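Local coordinates for uncharacterized RNA methyltransferase pyrab10780 (Pyrococcus abyssi, PDB 2JJQ), which methylates carbon 5 of uridine 54 in tRNA, using S-adenosyl-L-methionine as the methyl donor, at residues K187-E199 and M207-D219. Sequence-based numbering, arbitrary orientation.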
# COMPACT_ATOMS: atom_id res chain seq x y z
N LYS A 187 -19.21 14.94 16.92
CA LYS A 187 -19.49 16.33 16.58
C LYS A 187 -18.53 16.83 15.53
O LYS A 187 -18.72 17.94 14.96
CB LYS A 187 -19.39 17.21 17.85
CG LYS A 187 -20.48 16.90 18.88
CD LYS A 187 -20.17 17.51 20.25
CE LYS A 187 -20.26 19.02 20.21
NZ LYS A 187 -20.78 19.55 21.52
N ASP A 188 -17.50 16.03 15.25
CA ASP A 188 -16.44 16.47 14.36
C ASP A 188 -15.81 17.77 14.81
O ASP A 188 -15.66 18.71 14.02
CB ASP A 188 -16.95 16.66 12.95
CG ASP A 188 -16.57 15.54 12.06
OD1 ASP A 188 -16.39 14.41 12.58
OD2 ASP A 188 -16.41 15.81 10.85
N GLU A 189 -15.43 17.79 16.07
CA GLU A 189 -14.75 18.92 16.65
C GLU A 189 -13.49 18.40 17.33
O GLU A 189 -13.40 17.22 17.66
CB GLU A 189 -15.65 19.60 17.66
CG GLU A 189 -16.88 20.24 16.98
CD GLU A 189 -17.89 20.84 17.97
OE1 GLU A 189 -17.73 20.69 19.21
OE2 GLU A 189 -18.87 21.46 17.47
N GLY A 190 -12.55 19.30 17.57
CA GLY A 190 -11.31 18.91 18.23
C GLY A 190 -10.11 19.15 17.34
O GLY A 190 -10.23 19.13 16.09
N PHE A 191 -8.95 19.40 17.96
CA PHE A 191 -7.79 19.92 17.24
C PHE A 191 -7.01 18.77 16.62
O PHE A 191 -6.83 18.74 15.40
CB PHE A 191 -6.90 20.73 18.20
CG PHE A 191 -5.56 21.13 17.62
CD1 PHE A 191 -5.49 22.03 16.56
CD2 PHE A 191 -4.38 20.64 18.19
CE1 PHE A 191 -4.26 22.41 16.04
CE2 PHE A 191 -3.14 21.01 17.69
CZ PHE A 191 -3.07 21.88 16.63
N LEU A 192 -6.56 17.83 17.43
CA LEU A 192 -5.71 16.76 16.92
C LEU A 192 -6.56 15.64 16.25
O LEU A 192 -7.47 15.11 16.87
CB LEU A 192 -4.84 16.23 18.08
CG LEU A 192 -3.78 15.16 17.84
CD1 LEU A 192 -2.88 15.59 16.65
CD2 LEU A 192 -2.97 14.98 19.14
N ARG A 193 -6.25 15.27 15.01
CA ARG A 193 -7.06 14.27 14.28
C ARG A 193 -6.31 12.93 14.05
O ARG A 193 -6.86 11.87 14.35
CB ARG A 193 -7.56 14.83 12.95
CG ARG A 193 -8.36 16.14 13.09
CD ARG A 193 -9.61 15.88 13.98
NE ARG A 193 -10.43 17.05 14.30
CZ ARG A 193 -11.52 17.40 13.62
NH1 ARG A 193 -11.85 16.70 12.56
NH2 ARG A 193 -12.24 18.47 13.97
N TYR A 194 -5.08 12.97 13.52
CA TYR A 194 -4.32 11.76 13.22
C TYR A 194 -2.88 11.91 13.65
O TYR A 194 -2.32 13.02 13.57
CB TYR A 194 -4.31 11.45 11.69
CG TYR A 194 -5.65 11.01 11.13
CD1 TYR A 194 -6.04 9.69 11.17
CD2 TYR A 194 -6.50 11.94 10.56
CE1 TYR A 194 -7.27 9.29 10.68
CE2 TYR A 194 -7.77 11.55 10.04
CZ TYR A 194 -8.13 10.22 10.12
OH TYR A 194 -9.36 9.80 9.64
N MET A 195 -2.27 10.79 14.03
CA MET A 195 -0.83 10.69 14.15
C MET A 195 -0.44 9.69 13.05
O MET A 195 -0.85 8.54 13.12
CB MET A 195 -0.41 10.09 15.49
CG MET A 195 1.11 9.72 15.51
SD MET A 195 1.82 9.38 17.14
CE MET A 195 1.05 7.80 17.55
N VAL A 196 0.28 10.15 12.04
CA VAL A 196 0.72 9.23 10.97
C VAL A 196 2.17 8.88 11.25
O VAL A 196 3.00 9.79 11.46
CB VAL A 196 0.62 9.88 9.58
CG1 VAL A 196 1.24 8.90 8.48
CG2 VAL A 196 -0.82 10.30 9.23
N LEU A 197 2.50 7.60 11.32
CA LEU A 197 3.84 7.20 11.68
C LEU A 197 4.47 6.57 10.44
O LEU A 197 3.83 5.77 9.77
CB LEU A 197 3.78 6.16 12.80
CG LEU A 197 3.61 6.67 14.22
CD1 LEU A 197 3.28 5.46 15.16
CD2 LEU A 197 4.96 7.30 14.64
N ARG A 198 5.70 6.95 10.12
CA ARG A 198 6.41 6.30 9.03
C ARG A 198 7.78 5.88 9.50
O ARG A 198 8.36 6.53 10.41
CB ARG A 198 6.52 7.25 7.83
CG ARG A 198 5.13 7.71 7.37
CD ARG A 198 5.14 8.53 6.11
NE ARG A 198 5.36 7.63 4.97
CZ ARG A 198 5.09 7.93 3.70
NH1 ARG A 198 4.60 9.12 3.38
NH2 ARG A 198 5.34 7.02 2.77
N GLU A 199 8.32 4.81 8.93
CA GLU A 199 9.69 4.49 9.27
C GLU A 199 10.43 3.78 8.16
O GLU A 199 9.81 3.11 7.32
CB GLU A 199 9.81 3.69 10.58
CG GLU A 199 9.55 2.27 10.51
CD GLU A 199 9.70 1.58 11.89
OE1 GLU A 199 10.30 2.16 12.84
OE2 GLU A 199 9.20 0.45 12.02
N MET A 207 9.60 8.96 11.23
CA MET A 207 8.91 10.24 11.08
C MET A 207 7.51 10.17 11.70
O MET A 207 6.80 9.18 11.53
CB MET A 207 8.78 10.55 9.59
CG MET A 207 7.80 11.75 9.30
SD MET A 207 7.67 11.99 7.51
CE MET A 207 9.33 12.61 7.19
N VAL A 208 7.12 11.20 12.46
CA VAL A 208 5.76 11.25 12.99
C VAL A 208 5.14 12.52 12.44
O VAL A 208 5.82 13.54 12.34
CB VAL A 208 5.70 11.15 14.50
CG1 VAL A 208 6.36 12.34 15.14
CG2 VAL A 208 4.24 11.02 14.96
N ASN A 209 3.88 12.44 12.05
CA ASN A 209 3.18 13.57 11.47
C ASN A 209 1.85 13.72 12.21
O ASN A 209 1.04 12.80 12.22
CB ASN A 209 2.94 13.32 9.97
CG ASN A 209 2.14 14.43 9.29
OD1 ASN A 209 2.19 15.58 9.69
ND2 ASN A 209 1.43 14.08 8.23
N PHE A 210 1.65 14.87 12.85
CA PHE A 210 0.40 15.21 13.56
C PHE A 210 -0.46 15.98 12.63
O PHE A 210 -0.11 17.10 12.21
CB PHE A 210 0.73 16.01 14.86
CG PHE A 210 1.62 15.23 15.80
CD1 PHE A 210 1.14 14.06 16.40
CD2 PHE A 210 2.94 15.59 15.99
CE1 PHE A 210 1.97 13.27 17.25
CE2 PHE A 210 3.77 14.81 16.82
CZ PHE A 210 3.28 13.66 17.44
N VAL A 211 -1.61 15.40 12.26
CA VAL A 211 -2.52 16.08 11.39
C VAL A 211 -3.62 16.67 12.26
O VAL A 211 -4.22 15.96 13.06
CB VAL A 211 -3.16 15.09 10.35
CG1 VAL A 211 -4.11 15.80 9.44
CG2 VAL A 211 -2.03 14.30 9.54
N THR A 212 -3.87 17.97 12.10
CA THR A 212 -4.76 18.71 12.96
C THR A 212 -5.68 19.64 12.15
O THR A 212 -5.52 19.84 10.93
CB THR A 212 -3.95 19.60 13.93
OG1 THR A 212 -3.50 20.75 13.22
CG2 THR A 212 -2.71 18.83 14.55
N LYS A 213 -6.66 20.21 12.84
CA LYS A 213 -7.36 21.34 12.29
C LYS A 213 -6.57 22.64 12.63
O LYS A 213 -5.45 22.59 13.18
CB LYS A 213 -8.80 21.35 12.81
CG LYS A 213 -9.55 20.05 12.48
CD LYS A 213 -9.60 19.72 10.99
CE LYS A 213 -10.51 20.63 10.20
NZ LYS A 213 -10.56 20.33 8.73
N GLU A 214 -7.13 23.79 12.30
CA GLU A 214 -6.49 25.07 12.62
C GLU A 214 -6.29 25.21 14.13
O GLU A 214 -7.10 24.77 14.94
CB GLU A 214 -7.33 26.23 12.02
CG GLU A 214 -7.43 26.27 10.46
CD GLU A 214 -8.50 25.32 9.87
OE1 GLU A 214 -9.10 24.49 10.63
OE2 GLU A 214 -8.76 25.40 8.62
N GLY A 215 -5.17 25.78 14.54
CA GLY A 215 -4.83 25.72 15.93
C GLY A 215 -3.35 25.94 16.09
O GLY A 215 -2.66 26.36 15.16
N ASN A 216 -2.85 25.62 17.27
CA ASN A 216 -1.45 25.79 17.62
C ASN A 216 -0.95 24.54 18.31
O ASN A 216 -1.35 24.22 19.44
CB ASN A 216 -1.35 27.02 18.55
CG ASN A 216 -1.96 28.29 17.91
OD1 ASN A 216 -3.07 28.75 18.30
ND2 ASN A 216 -1.27 28.85 16.92
N LEU A 217 -0.09 23.79 17.64
CA LEU A 217 0.39 22.55 18.23
C LEU A 217 1.47 22.90 19.26
O LEU A 217 2.45 23.59 18.92
CB LEU A 217 1.02 21.68 17.12
CG LEU A 217 1.43 20.29 17.59
CD1 LEU A 217 0.21 19.40 17.92
CD2 LEU A 217 2.36 19.61 16.54
N PRO A 218 1.30 22.46 20.51
CA PRO A 218 2.36 22.55 21.51
C PRO A 218 3.68 21.94 20.99
O PRO A 218 3.66 20.97 20.23
CB PRO A 218 1.82 21.71 22.66
CG PRO A 218 0.28 21.85 22.53
CD PRO A 218 0.09 21.79 21.03
N ASP A 219 4.81 22.52 21.39
CA ASP A 219 6.13 22.01 21.03
C ASP A 219 6.19 20.51 21.30
O ASP A 219 6.04 20.09 22.43
CB ASP A 219 7.17 22.73 21.87
CG ASP A 219 8.57 22.33 21.53
OD1 ASP A 219 8.77 21.46 20.65
OD2 ASP A 219 9.48 22.90 22.16
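Phe191 lays its ring against Thr212 at the open end of an antiparallel beta hairpin, strands 192-199 and 206-212, the second and third strands of a five-stranded mixed sheet. Thr212 CB sits 3.7 Å from the ring centroid of Phe191, over one face and displaced toward the rim, a CH-pi contact; the two side chains run the same way. With CG anti to the backbone N (chi1 170°), the Phe191 ring extends alongside the chain that turns away after Thr212, with Glu214 O at its edge and its CE2 against Leu217 CD1, whose side chain crosses at about a right angle. A classic bulge follows: Arg193 and Tyr194 both donate their backbone N-H to Val211 O, at 2.9 Å from Arg193 N and 3.1 Å from Tyr194 N. Beyond it, paired backbone bonds join Val196 with Asn209 and Arg198 with Met207. Met195, Leu197, Val208 and Phe210 share the sheet face covered by helix 162-178. Here Met195 lies alongside Phe210, its SD oblique to the ring at 5.1 Å from the centroid, while Val208 CG2 presses to 3.4 Å from Met195 CG, tight for two carbons. Leu197 also runs beside Val208, through CD2. The other face carries Tyr194, Val196, Arg198, Met207, Asn209 and Val211; Tyr194 OH bonds to Asp239, Asn209 OD1 to Ser232. Arg198 NH1 donates to Ser269 O, and the Arg198 side chain lies about 8 Å from that of Gln272, an S-adenosyl-L-methionine-binding residue. At the bulge, Arg193 bends at chi2 (-60°) and turns its guanidinium back to Gly190, one face lying on Lys213 CG. NE and NH2 of Arg193 both hold Gly190 O nearly in the guanidinium plane, NH2 on a carbonyl lone pair and NE, at 2.8 Å, above the carbonyl plane.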